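Glycosylation Associate Protein 3 (Streptococcus agalactiae serotype V, PDB 6OYC) probably works within the accessory Sec system, in a complex with its partner Gap proteins, to support glycosylation and secretion of bacterial surface proteins. Local coordinates at residues P266-T269 against A270-I274. Sequence-based numbering, arbitrary orientation.
Sequences PHLT and AKQQI
T269 and Q272 meet at the first turn of helix 270-281, T269 as N-cap and Q272 three residues on, in a capping box: OE1 of Q272 takes the N-H of T269, while OG1 of T269 is engaged by K271 N. The glutamine's half can be traced along its side chain. CB of Q272 lies 3.4 Å from CG of L268 and about as close to the methyl of T269. CG, placed anti to the carbonyl carbon (chi1 -79°), turns the chain back beside the backbone N and keeps it near that same methyl. CD comes within 3.4 Å of CG2 of T269 and 3.8 Å of CD1 of L268, and at the tip OE1 accepts from the backbone N of T269 at 2.8 Å. The hydrogen bond is fairly straight (156°), with the donor tilted 18° from the carbonyl plane. Glutamine is long enough to reach back to the cap residue and offers a neutral carbonyl oxygen there.

OG1 of T269 accepts from K271 N at 2.9 Å, the capping bond, and threonine suits the cap by supplying this acceptor. With OG1 anti to its own N, the methyl is pressed close to Q272, CG2 lying 3.0 Å from OE1, a tight and not particularly favourable fit. The bent aliphatic chain of K271 folds over this side. The first helical backbone bond runs from Q273 N to T269 O at 3.2 Å.

L268, just before the cap, adds apolar cover: CD2 meets CG of Q273 at 3.4 Å. Amides at a helix start lack carbonyl partners from a preceding turn. Here the threonine hydroxyl stands in as acceptor for the K271 amide, while the glutamine ties down the incoming loop, consistent with a defined start for helix 270-281.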
# COMPACT_ATOMS: atom_id res chain seq x y z
N PRO C 266 -3.92 -11.65 -1.25
CA PRO C 266 -3.35 -12.67 -2.16
C PRO C 266 -3.84 -14.10 -1.93
O PRO C 266 -3.81 -14.91 -2.87
CB PRO C 266 -1.84 -12.55 -1.92
CG PRO C 266 -1.71 -11.92 -0.57
CD PRO C 266 -2.89 -11.01 -0.42
N HIS C 267 -4.26 -14.45 -0.72
CA HIS C 267 -4.62 -15.83 -0.42
C HIS C 267 -6.07 -16.14 -0.74
O HIS C 267 -6.62 -17.12 -0.24
CB HIS C 267 -4.32 -16.14 1.05
CG HIS C 267 -2.86 -16.30 1.34
ND1 HIS C 267 -1.93 -15.31 1.07
CD2 HIS C 267 -2.15 -17.33 1.86
CE1 HIS C 267 -0.73 -15.73 1.41
NE2 HIS C 267 -0.83 -16.95 1.90
N LEU C 268 -6.68 -15.31 -1.57
CA LEU C 268 -8.09 -15.44 -1.87
C LEU C 268 -8.32 -16.66 -2.73
O LEU C 268 -7.56 -16.93 -3.66
CB LEU C 268 -8.61 -14.21 -2.59
CG LEU C 268 -10.05 -13.85 -2.29
CD1 LEU C 268 -10.13 -13.11 -0.97
CD2 LEU C 268 -10.64 -13.02 -3.39
N THR C 269 -9.37 -17.39 -2.40
CA THR C 269 -9.81 -18.44 -3.29
C THR C 269 -10.40 -17.85 -4.56
O THR C 269 -10.66 -16.64 -4.68
CB THR C 269 -10.88 -19.33 -2.66
OG1 THR C 269 -11.48 -20.12 -3.68
CG2 THR C 269 -11.94 -18.50 -2.16
N ALA C 270 -10.69 -18.76 -5.49
CA ALA C 270 -11.48 -18.37 -6.66
C ALA C 270 -12.93 -18.08 -6.29
O ALA C 270 -13.55 -17.19 -6.87
CB ALA C 270 -11.40 -19.45 -7.74
N LYS C 271 -13.51 -18.82 -5.34
CA LYS C 271 -14.91 -18.59 -4.99
C LYS C 271 -15.09 -17.19 -4.40
O LYS C 271 -15.90 -16.38 -4.88
CB LYS C 271 -15.40 -19.71 -4.07
CG LYS C 271 -14.63 -20.08 -2.81
CD LYS C 271 -14.60 -21.56 -2.42
CE LYS C 271 -13.34 -22.28 -2.96
NZ LYS C 271 -13.02 -23.66 -2.51
N GLN C 272 -14.26 -16.85 -3.40
CA GLN C 272 -14.25 -15.48 -2.89
C GLN C 272 -14.08 -14.47 -4.03
O GLN C 272 -14.73 -13.42 -4.01
CB GLN C 272 -13.13 -15.26 -1.87
CG GLN C 272 -13.34 -15.76 -0.42
CD GLN C 272 -12.04 -16.14 0.26
OE1 GLN C 272 -11.01 -16.31 -0.39
NE2 GLN C 272 -12.06 -16.21 1.59
N GLN C 273 -13.24 -14.79 -5.03
CA GLN C 273 -12.93 -13.82 -6.09
C GLN C 273 -14.16 -13.47 -6.90
O GLN C 273 -14.35 -12.31 -7.28
CB GLN C 273 -11.83 -14.37 -7.01
CG GLN C 273 -10.39 -13.97 -6.62
CD GLN C 273 -9.34 -14.43 -7.62
OE1 GLN C 273 -9.64 -15.15 -8.56
NE2 GLN C 273 -8.09 -14.00 -7.41
N ILE C 274 -15.01 -14.45 -7.19
CA ILE C 274 -16.22 -14.14 -7.94
C ILE C 274 -17.19 -13.35 -7.06
O ILE C 274 -17.98 -12.54 -7.57
CB ILE C 274 -16.87 -15.43 -8.49
CG1 ILE C 274 -15.88 -16.17 -9.41
CG2 ILE C 274 -18.14 -15.11 -9.27
CD1 ILE C 274 -15.53 -17.57 -8.98